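Local coordinates for uncharacterized protein (Bacteroides ovatus, PDB 4DQA) that is of unknown function but probably binds carbohydrate through its concanavalin A-like domain, at residues Y165-N170 against S284-W289; R222-A227 against Y240-K245; L31-S36 against V45-A50. All coordinates share one frame; numbering follows the deposited sequence. Where two conformers were deposited one is given.

Along the chain contact 3 comes first and closes before contact 1 opens, while contact 2 is nested inside the long loop that contact 1 closes. Contacts 1 and 2 belong to one antiparallel sheet of the concanavalin A-like domain: strand 163-171 has 282-289 as one partner and 223-231 as another, and 223-231 pairs on with 236-241. Their centres are 10 Å apart, and Ala-167 O lies 2.8 Å from Val-226 N. Contact 3 belongs to the N-terminal domain, where it packs two different sheets together. Its centre is 48 Å from that of contact 1 and 47 Å from that of contact 2, which fits a protein of two separate domains.

Contact 1 (Y165-N170 against S284-W289); sequences YEALIN and SEVRVW
A beta bulge interrupts the pairing of Glu-166 and Leu-168 with Arg-287 and Ser-284: the register slips by one residue, and Ala-167 faces both Glu-285 and Val-286. The evidence lies in the bonds on either side of the slip. Arg-287 N reaches Glu-166 O at 2.8 Å and is answered by Glu-166 N to Arg-287 O, while Leu-168 N binds Ser-284 O at 2.8 Å and Ser-284 N returns to Leu-168 O. Between these two pairs Glu-285 adopts positive phi, and its carbonyl O receives a CA-H...O contact from Ala-167. Beyond the bulge, the face carrying Glu-166 holds a buried salt-bridge network. The Glu-166 side chain starts between its own backbone N and carbonyl carbon (chi1 61°) and then runs extended, which brings OE2 between two donors. Trp-289 NE1 meets OE2 on the anti side at 2.8 Å, and Arg-287 NH1 adds a weak bond of 2.9 Å, with the guanidinium turned almost perpendicular to the carboxylate (86°). Glu-285 OE1 takes Arg-287 NH2 in the guanidinium plane at 2.7 Å, and NH2 also donates to Asn-301 O; Tyr-315 OH binds the same OE1 and Lys-317 pairs with OE2. Two carboxylates thus flank one buried arginine, which would be expected to stabilise its positive charge. Leu-168 CD1 packs beside the Glu-285 CG at 3.9 Å. On the opposite face Tyr-165 CD1 touches Val-288 CG2 at 4.2 Å, the two side chains running alongside each other, and the tyrosine hydroxyl bonds to Met-187 O. These are antiparallel strands (170°) of one sheet, whose Tyr-165, Val-286 and Val-288 face packs on Phe-264 and Ile-266 of strand 264-266 in the other sheet, as in a concanavalin A-like beta-sandwich.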
loop_
_atom_site.group_PDB
_atom_site.type_symbol
_atom_site.label_atom_id
_atom_site.label_comp_id
_atom_site.label_asym_id
_atom_site.label_seq_id
_atom_site.Cartn_x
_atom_site.Cartn_y
_atom_site.Cartn_z
ATOM N N TYR A 165 -5.974 10.003 11.157
ATOM C CA TYR A 165 -4.523 10.032 11.314
ATOM C C TYR A 165 -4.083 8.589 11.176
ATOM O O TYR A 165 -4.701 7.711 11.776
ATOM C CB TYR A 165 -4.088 10.443 12.722
ATOM C CG TYR A 165 -4.390 11.844 13.212
ATOM C CD1 TYR A 165 -4.839 12.851 12.369
ATOM C CD2 TYR A 165 -4.193 12.159 14.565
ATOM C CE1 TYR A 165 -5.082 14.133 12.847
ATOM C CE2 TYR A 165 -4.443 13.434 15.055
ATOM C CZ TYR A 165 -4.871 14.422 14.196
ATOM O OH TYR A 165 -5.122 15.699 14.668
ATOM N N GLU A 166 -3.001 8.327 10.463
ATOM C CA GLU A 166 -2.454 6.964 10.445
ATOM C C GLU A 166 -0.955 6.985 10.245
ATOM O O GLU A 166 -0.399 7.938 9.706
ATOM C CB GLU A 166 -3.110 6.037 9.425
ATOM C CG GLU A 166 -2.974 6.505 8.006
ATOM C CD GLU A 166 -3.536 5.527 6.982
ATOM O OE1 GLU A 166 -3.523 4.313 7.250
ATOM O OE2 GLU A 166 -3.948 5.968 5.874
ATOM N N ALA A 167 -0.302 5.941 10.729
ATOM C CA ALA A 167 1.147 5.784 10.563
ATOM C C ALA A 167 1.551 4.364 10.861
ATOM O O ALA A 167 0.897 3.658 11.650
ATOM C CB ALA A 167 1.887 6.689 11.501
ATOM N N LEU A 168 2.670 3.954 10.277
ATOM C CA LEU A 168 3.429 2.797 10.762
ATOM C C LEU A 168 4.439 3.338 11.767
ATOM O O LEU A 168 5.165 4.310 11.483
ATOM C CB LEU A 168 4.177 2.091 9.634
ATOM C CG LEU A 168 3.291 1.414 8.606
ATOM C CD1 LEU A 168 4.054 1.172 7.291
ATOM C CD2 LEU A 168 2.694 0.116 9.130
ATOM N N ILE A 169 4.496 2.710 12.941
ATOM C CA ILE A 169 5.409 3.130 14.004
ATOM C C ILE A 169 6.150 1.943 14.584
ATOM O O ILE A 169 5.696 0.809 14.577
ATOM C CB ILE A 169 4.686 3.881 15.159
ATOM C CG1 ILE A 169 3.741 2.942 15.909
ATOM C CG2 ILE A 169 3.966 5.097 14.601
ATOM C CD1 ILE A 169 3.177 3.577 17.170
ATOM N N ASN A 170 7.338 2.252 15.094
ATOM C CA ASN A 170 8.188 1.288 15.771
ATOM C C ASN A 170 8.885 2.027 16.888
ATOM O O ASN A 170 9.721 2.898 16.651
ATOM C CB ASN A 170 9.198 0.690 14.794
ATOM C CG ASN A 170 9.991 -0.439 15.399
ATOM O OD1 ASN A 170 10.366 -0.381 16.562
ATOM N ND2 ASN A 170 10.216 -1.496 14.624
ATOM N N SER A 284 6.821 5.532 9.488
ATOM C CA SER A 284 6.712 5.335 8.046
ATOM C C SER A 284 5.268 5.540 7.656
ATOM O O SER A 284 4.352 5.278 8.430
ATOM C CB SER A 284 7.173 3.928 7.714
ATOM O OG SER A 284 6.915 3.555 6.359
ATOM N N GLU A 285 5.027 5.997 6.431
ATOM C CA GLU A 285 3.658 6.055 5.896
ATOM C C GLU A 285 2.720 6.838 6.810
ATOM O O GLU A 285 1.609 6.393 7.153
ATOM C CB GLU A 285 3.105 4.660 5.619
ATOM C CG GLU A 285 3.858 3.904 4.577
ATOM C CD GLU A 285 3.769 4.568 3.215
ATOM O OE1 GLU A 285 2.633 4.795 2.742
ATOM O OE2 GLU A 285 4.828 4.914 2.635
ATOM N N VAL A 286 3.174 8.026 7.160
ATOM C CA VAL A 286 2.415 8.943 8.020
ATOM C C VAL A 286 1.431 9.741 7.185
ATOM O O VAL A 286 1.826 10.375 6.204
ATOM C CB VAL A 286 3.374 9.913 8.717
ATOM C CG1 VAL A 286 2.627 10.938 9.546
ATOM C CG2 VAL A 286 4.388 9.166 9.572
ATOM N N ARG A 287 0.148 9.679 7.532
ATOM C CA ARG A 287 -0.892 10.331 6.731
ATOM C C ARG A 287 -1.933 11.016 7.559
ATOM O O ARG A 287 -2.295 10.548 8.630
ATOM C CB ARG A 287 -1.602 9.322 5.828
ATOM C CG ARG A 287 -0.659 8.388 5.079
ATOM C CD ARG A 287 -1.450 7.368 4.262
ATOM N NE ARG A 287 -0.554 6.311 3.788
ATOM C CZ ARG A 287 -0.869 5.035 3.708
ATOM N NH1 ARG A 287 -2.080 4.610 4.045
ATOM N NH2 ARG A 287 0.028 4.166 3.269
ATOM N N VAL A 288 -2.488 12.089 7.003
ATOM C CA VAL A 288 -3.698 12.699 7.546
ATOM C C VAL A 288 -4.690 12.781 6.403
ATOM O O VAL A 288 -4.331 13.214 5.306
ATOM C CB VAL A 288 -3.465 14.109 8.063
ATOM C CG1 VAL A 288 -4.787 14.716 8.554
ATOM C CG2 VAL A 288 -2.466 14.115 9.203
ATOM N N TRP A 289 -5.925 12.355 6.656
ATOM C CA TRP A 289 -6.987 12.421 5.661
ATOM C C TRP A 289 -8.103 13.296 6.181
ATOM O O TRP A 289 -8.374 13.332 7.383
ATOM C CB TRP A 289 -7.597 11.035 5.419
ATOM C CG TRP A 289 -6.677 9.967 4.959
ATOM C CD1 TRP A 289 -5.812 9.235 5.729
ATOM C CD2 TRP A 289 -6.567 9.444 3.623
ATOM N NE1 TRP A 289 -5.155 8.312 4.950
ATOM C CE2 TRP A 289 -5.615 8.414 3.657
ATOM C CE3 TRP A 289 -7.172 9.762 2.396
ATOM C CZ2 TRP A 289 -5.246 7.693 2.521
ATOM C CZ3 TRP A 289 -6.800 9.045 1.264
ATOM C CH2 TRP A 289 -5.847 8.026 1.338
HETATM O O HOH W 1 -3.884 2.429 5.271
#

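Contact 2 (R222-A227 against Y240-K245)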
loop_
_atom_site.group_PDB
_atom_site.type_symbol
_atom_site.label_atom_id
_atom_site.label_comp_id
_atom_site.label_asym_id
_atom_site.label_seq_id
_atom_site.Cartn_x
_atom_site.Cartn_y
_atom_site.Cartn_z
ATOM N N ARG A 222 8.930 -3.262 17.514
ATOM C CA ARG A 222 7.924 -3.976 16.733
ATOM C C ARG A 222 7.194 -2.946 15.881
ATOM O O ARG A 222 6.782 -1.893 16.385
ATOM C CB ARG A 222 6.951 -4.686 17.675
ATOM C CG ARG A 222 5.832 -5.359 16.976
ATOM C CD ARG A 222 5.166 -6.345 17.852
ATOM N NE ARG A 222 3.930 -6.780 17.221
ATOM C CZ ARG A 222 3.114 -7.685 17.730
ATOM N NH1 ARG A 222 3.419 -8.279 18.882
ATOM N NH2 ARG A 222 2.001 -7.990 17.081
ATOM N N TRP A 223 7.016 -3.240 14.595
ATOM C CA TRP A 223 6.183 -2.384 13.757
ATOM C C TRP A 223 4.702 -2.613 14.035
ATOM O O TRP A 223 4.247 -3.748 14.102
ATOM C CB TRP A 223 6.456 -2.621 12.276
ATOM C CG TRP A 223 7.746 -2.025 11.832
ATOM C CD1 TRP A 223 8.934 -2.675 11.618
ATOM C CD2 TRP A 223 7.993 -0.638 11.595
ATOM N NE1 TRP A 223 9.896 -1.761 11.259
ATOM C CE2 TRP A 223 9.346 -0.508 11.257
ATOM C CE3 TRP A 223 7.193 0.510 11.631
ATOM C CZ2 TRP A 223 9.912 0.737 10.947
ATOM C CZ3 TRP A 223 7.756 1.729 11.323
ATOM C CH2 TRP A 223 9.112 1.838 11.001
ATOM N N TYR A 224 3.978 -1.500 14.158
ATOM C CA TYR A 224 2.526 -1.482 14.237
ATOM C C TYR A 224 1.970 -0.479 13.256
ATOM O O TYR A 224 2.539 0.611 13.085
ATOM C CB TYR A 224 2.064 -1.034 15.614
ATOM C CG TYR A 224 2.362 -1.950 16.769
ATOM C CD1 TYR A 224 1.521 -2.986 17.078
ATOM C CD2 TYR A 224 3.479 -1.751 17.568
ATOM C CE1 TYR A 224 1.782 -3.812 18.156
ATOM C CE2 TYR A 224 3.755 -2.549 18.630
ATOM C CZ TYR A 224 2.910 -3.581 18.935
ATOM O OH TYR A 224 3.185 -4.371 20.043
ATOM N N HIS A 225 0.836 -0.798 12.649
ATOM C CA HIS A 225 0.067 0.235 11.978
ATOM C C HIS A 225 -0.940 0.795 12.965
ATOM O O HIS A 225 -1.669 0.014 13.607
ATOM C CB HIS A 225 -0.657 -0.313 10.757
ATOM C CG HIS A 225 -1.312 0.753 9.951
ATOM N ND1 HIS A 225 -2.668 1.012 10.007
ATOM C CD2 HIS A 225 -0.793 1.647 9.069
ATOM C CE1 HIS A 225 -2.948 2.025 9.206
ATOM N NE2 HIS A 225 -1.830 2.425 8.624
ATOM N N VAL A 226 -0.973 2.106 13.111
ATOM C CA VAL A 226 -1.883 2.744 14.051
ATOM C C VAL A 226 -2.718 3.777 13.321
ATOM O O VAL A 226 -2.244 4.449 12.414
ATOM C CB VAL A 226 -1.168 3.374 15.252
ATOM C CG1 VAL A 226 -0.335 2.312 16.016
ATOM C CG2 VAL A 226 -0.302 4.545 14.854
ATOM N N ALA A 227 -3.991 3.885 13.695
ATOM C CA ALA A 227 -4.889 4.866 13.078
ATOM C C ALA A 227 -5.927 5.378 14.063
ATOM O O ALA A 227 -6.384 4.657 14.965
ATOM C CB ALA A 227 -5.586 4.287 11.843
ATOM N N TYR A 240 -7.318 2.116 15.805
ATOM C CA TYR A 240 -7.080 0.849 15.160
ATOM C C TYR A 240 -5.598 0.507 15.199
ATOM O O TYR A 240 -4.752 1.369 14.970
ATOM C CB TYR A 240 -7.524 0.920 13.683
ATOM C CG TYR A 240 -8.992 1.187 13.465
ATOM C CD1 TYR A 240 -9.492 2.473 13.517
ATOM C CD2 TYR A 240 -9.861 0.155 13.179
ATOM C CE1 TYR A 240 -10.834 2.732 13.322
ATOM C CE2 TYR A 240 -11.214 0.409 12.979
ATOM C CZ TYR A 240 -11.677 1.705 13.042
ATOM O OH TYR A 240 -13.019 1.986 12.833
ATOM N N VAL A 241 -5.292 -0.751 15.499
ATOM C CA VAL A 241 -3.927 -1.242 15.516
ATOM C C VAL A 241 -3.899 -2.456 14.598
ATOM O O VAL A 241 -4.633 -3.410 14.808
ATOM C CB VAL A 241 -3.479 -1.611 16.911
ATOM C CG1 VAL A 241 -2.074 -2.181 16.891
ATOM C CG2 VAL A 241 -3.540 -0.390 17.830
ATOM N N ASN A 242 -3.046 -2.401 13.583
ATOM C CA ASN A 242 -2.905 -3.482 12.596
ATOM C C ASN A 242 -4.246 -3.832 11.994
ATOM O O ASN A 242 -4.566 -4.996 11.763
ATOM C CB ASN A 242 -2.244 -4.703 13.213
ATOM C CG ASN A 242 -0.826 -4.432 13.634
ATOM O OD1 ASN A 242 -0.214 -3.418 13.209
ATOM N ND2 ASN A 242 -0.283 -5.294 14.463
ATOM N N GLY A 243 -5.029 -2.795 11.767
ATOM C CA GLY A 243 -6.336 -2.950 11.132
ATOM C C GLY A 243 -7.467 -3.411 12.044
ATOM O O GLY A 243 -8.608 -3.512 11.588
ATOM N N GLU A 244 -7.163 -3.711 13.310
ATOM C CA GLU A 244 -8.171 -4.135 14.279
ATOM C C GLU A 244 -8.582 -2.967 15.176
ATOM O O GLU A 244 -7.741 -2.230 15.678
ATOM C CB GLU A 244 -7.648 -5.266 15.172
ATOM C CG GLU A 244 -7.225 -6.552 14.459
ATOM C CD GLU A 244 -6.660 -7.581 15.429
ATOM O OE1 GLU A 244 -7.381 -7.973 16.377
ATOM O OE2 GLU A 244 -5.492 -7.996 15.261
ATOM N N LYS A 245 -9.881 -2.804 15.409
ATOM C CA LYS A 245 -10.336 -1.718 16.270
ATOM C C LYS A 245 -10.029 -2.079 17.715
ATOM O O LYS A 245 -10.531 -3.084 18.225
ATOM C CB LYS A 245 -11.840 -1.462 16.088
ATOM C CG LYS A 245 -12.353 -0.225 16.826
ATOM C CD LYS A 245 -13.777 0.158 16.382
ATOM C CE LYS A 245 -14.261 1.403 17.113
ATOM N NZ LYS A 245 -15.658 1.788 16.750
HETATM O O HOH W 2 2.651 -5.614 15.067
HETATM O O HOH W 3 -4.518 0.091 12.021
#
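The beta hairpin of strands 223-231 and 236-241 runs here into the type I' turn, Val-241 to Glu-244, that connects 236-241 to strand 244-250. Ala-227 and Tyr-240 form a hydrogen-bonded antiparallel pair, with Tyr-240 N to Ala-227 O at 2.8 Å. Val-226 and Val-241 follow as a non-hydrogen-bonded pair. At His-225 the backbone pairing gives way to a mixed one: Asn-242 N donates to His-225 O at 2.8 Å, but the bond in return, from His-225 N, goes to the side-chain OD1 of Asn-242 at 2.9 Å, so the amide takes the place of a strand carbonyl. That bond is nearly straight (163° at the hydrogen). The pairing lies in the curled antiparallel sheet of the concanavalin A-like domain, where His-225 also makes a weak hydrogen bond to Glu-166 of the neighbouring strand. With CG beside its backbone N (chi1 -65°), Asn-242 carries its amide to strand 223-231; the amide and Tyr-224 ring planes are 16° apart, ND2 lying 3.9 Å from Tyr-224 CD1. A water accepts from Asn-242 ND2 and Arg-222 NE and donates to Trp-223 O. Val-241 CG1 packs obliquely against Tyr-224 CD1 at 3.7 Å, while Tyr-224 OH is bonded to Leu-219 N.

Contact 3 (L31-S36 against V45-A50)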
loop_
_atom_site.group_PDB
_atom_site.type_symbol
_atom_site.label_atom_id
_atom_site.label_comp_id
_atom_site.label_asym_id
_atom_site.label_seq_id
_atom_site.Cartn_x
_atom_site.Cartn_y
_atom_site.Cartn_z
ATOM N N LEU A 31 5.381 -21.036 -24.217
ATOM C CA LEU A 31 3.973 -21.027 -24.560
ATOM C C LEU A 31 3.695 -22.211 -25.473
ATOM O O LEU A 31 4.253 -22.296 -26.585
ATOM C CB LEU A 31 3.614 -19.723 -25.257
ATOM C CG LEU A 31 2.153 -19.568 -25.647
ATOM C CD1 LEU A 31 1.306 -19.524 -24.387
ATOM C CD2 LEU A 31 2.009 -18.311 -26.492
ATOM N N VAL A 32 2.824 -23.109 -25.010
ATOM C CA VAL A 32 2.472 -24.332 -25.718
ATOM C C VAL A 32 0.969 -24.592 -25.636
ATOM O O VAL A 32 0.374 -24.541 -24.555
ATOM C CB VAL A 32 3.220 -25.538 -25.111
ATOM C CG1 VAL A 32 2.827 -26.825 -25.789
ATOM C CG2 VAL A 32 4.721 -25.339 -25.231
ATOM N N SER A 33 0.361 -24.852 -26.783
ATOM C CA SER A 33 -1.006 -25.311 -26.856
ATOM C C SER A 33 -1.016 -26.766 -27.280
ATOM O O SER A 33 0.032 -27.319 -27.615
ATOM C CB SER A 33 -1.789 -24.458 -27.857
ATOM O OG SER A 33 -1.222 -24.511 -29.155
ATOM N N ARG A 34 -2.185 -27.399 -27.241
ATOM C CA ARG A 34 -2.293 -28.811 -27.631
ATOM C C ARG A 34 -3.613 -29.149 -28.317
ATOM O O ARG A 34 -4.554 -28.363 -28.332
ATOM C CB ARG A 34 -2.129 -29.732 -26.422
ATOM C CG ARG A 34 -3.156 -29.530 -25.322
ATOM C CD ARG A 34 -3.159 -30.719 -24.382
ATOM N NE ARG A 34 -3.710 -31.899 -25.033
ATOM C CZ ARG A 34 -3.829 -33.092 -24.460
ATOM N NH1 ARG A 34 -3.406 -33.285 -23.213
ATOM N NH2 ARG A 34 -4.364 -34.096 -25.141
ATOM N N LEU A 35 -3.649 -30.357 -28.876
ATOM C CA LEU A 35 -4.859 -30.927 -29.448
ATOM C C LEU A 35 -5.603 -31.794 -28.439
ATOM O O LEU A 35 -5.007 -32.384 -27.529
ATOM C CB LEU A 35 -4.495 -31.817 -30.638
ATOM C CG LEU A 35 -4.139 -31.126 -31.946
ATOM C CD1 LEU A 35 -3.594 -32.149 -32.944
ATOM C CD2 LEU A 35 -5.356 -30.438 -32.497
ATOM N N SER A 36 -6.912 -31.897 -28.625
ATOM C CA SER A 36 -7.726 -32.747 -27.759
ATOM C C SER A 36 -7.398 -34.219 -28.031
ATOM O O SER A 36 -7.379 -35.050 -27.115
ATOM C CB SER A 36 -9.202 -32.452 -27.998
ATOM O OG SER A 36 -9.493 -32.511 -29.382
ATOM N N VAL A 45 -1.119 -23.394 -35.708
ATOM C CA VAL A 45 -1.677 -22.527 -34.667
ATOM C C VAL A 45 -0.988 -21.183 -34.659
ATOM O O VAL A 45 0.069 -20.984 -35.278
ATOM C CB VAL A 45 -1.585 -23.168 -33.257
ATOM C CG1 VAL A 45 -2.327 -24.503 -33.198
ATOM C CG2 VAL A 45 -0.123 -23.322 -32.807
ATOM N N SER A 46 -1.606 -20.228 -33.989
ATOM C CA SER A 46 -0.952 -18.954 -33.767
ATOM C C SER A 46 -1.446 -18.354 -32.476
ATOM O O SER A 46 -2.406 -18.848 -31.876
ATOM C CB SER A 46 -1.176 -17.991 -34.923
ATOM O OG SER A 46 -2.528 -17.529 -34.960
ATOM N N TYR A 47 -0.796 -17.289 -32.053
ATOM C CA TYR A 47 -1.070 -16.708 -30.749
ATOM C C TYR A 47 -1.231 -15.207 -30.809
ATOM O O TYR A 47 -0.691 -14.526 -31.690
ATOM C CB TYR A 47 0.069 -17.058 -29.780
ATOM C CG TYR A 47 0.291 -18.545 -29.629
ATOM C CD1 TYR A 47 -0.532 -19.301 -28.797
ATOM C CD2 TYR A 47 1.298 -19.210 -30.320
ATOM C CE1 TYR A 47 -0.363 -20.655 -28.669
ATOM C CE2 TYR A 47 1.483 -20.574 -30.180
ATOM C CZ TYR A 47 0.645 -21.290 -29.353
ATOM O OH TYR A 47 0.834 -22.655 -29.218
ATOM N N SER A 48 -1.940 -14.681 -29.824
ATOM C CA SER A 48 -2.055 -13.244 -29.669
ATOM C C SER A 48 -2.301 -12.913 -28.213
ATOM O O SER A 48 -2.693 -13.775 -27.431
ATOM C CB SER A 48 -3.206 -12.699 -30.495
ATOM O OG SER A 48 -4.450 -13.221 -30.028
ATOM N N VAL A 49 -2.070 -11.666 -27.838
ATOM C CA VAL A 49 -2.445 -11.219 -26.493
ATOM C C VAL A 49 -3.937 -10.988 -26.486
ATOM O O VAL A 49 -4.495 -10.348 -27.385
ATOM C CB VAL A 49 -1.702 -9.951 -26.122
ATOM C CG1 VAL A 49 -2.163 -9.424 -24.756
ATOM C CG2 VAL A 49 -0.193 -10.191 -26.148
ATOM N N ALA A 50 -4.624 -11.559 -25.507
ATOM C CA ALA A 50 -6.061 -11.440 -25.434
ATOM C C ALA A 50 -6.505 -10.022 -25.073
ATOM O O ALA A 50 -5.733 -9.228 -24.563
ATOM C CB ALA A 50 -6.616 -12.412 -24.403
HETATM O O HOH W 4 3.384 -23.263 -28.982
#
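The backbones of Leu-31 and Tyr-47 stay well apart, their CA atoms 9.1 Å from each other and those of Ser-33 and Val-45 8.3 Å, so the segments meet through side chains and not as paired strands. That spacing, with strands 27-35 and 43-49 in different sheets, fits packing between the two layers of a beta-sandwich, consistent with the E-set, immunoglobulin-like fold expected of this N-terminal domain family. Tyr-47 carries most of the contact. Its ring, set beside the backbone N (chi1 -58°), reaches across to strand 27-35 and slides past Leu-31, which comes from the other direction. The leucine CD2 sits over one ring face, 3.7 Å from the centroid and only 20° off the ring normal, and this meets the geometry of a CH-pi contact. The position is offset toward the CG and CD1 side of the ring, where CD2 comes to 3.6 Å from Tyr-47 CD1. At the far end of the ring the hydroxyl replaces apolar packing with polar bonds. Ser-33 OG, lying between its own backbone N and carbonyl carbon (chi1 59°), donates to Tyr-47 OH at 2.8 Å. Val-45, two residues before the tyrosine, approaches the same serine hydroxyl with CG2 at 4.0 Å, bringing apolar carbon beside the polar pair. Around this interface Val-9 of strand 8-10 touches both Ser-33 and Val-45, and Val-115 of strand 107-117 is touched by both Ser-33 and Tyr-47. Tyr-47 OH has a second partner, a water that carries the connection back to the opposite strand: Tyr-47 OH donates to the water at 2.6 Å, and the water donates in turn to Leu-31 O at 2.7 Å.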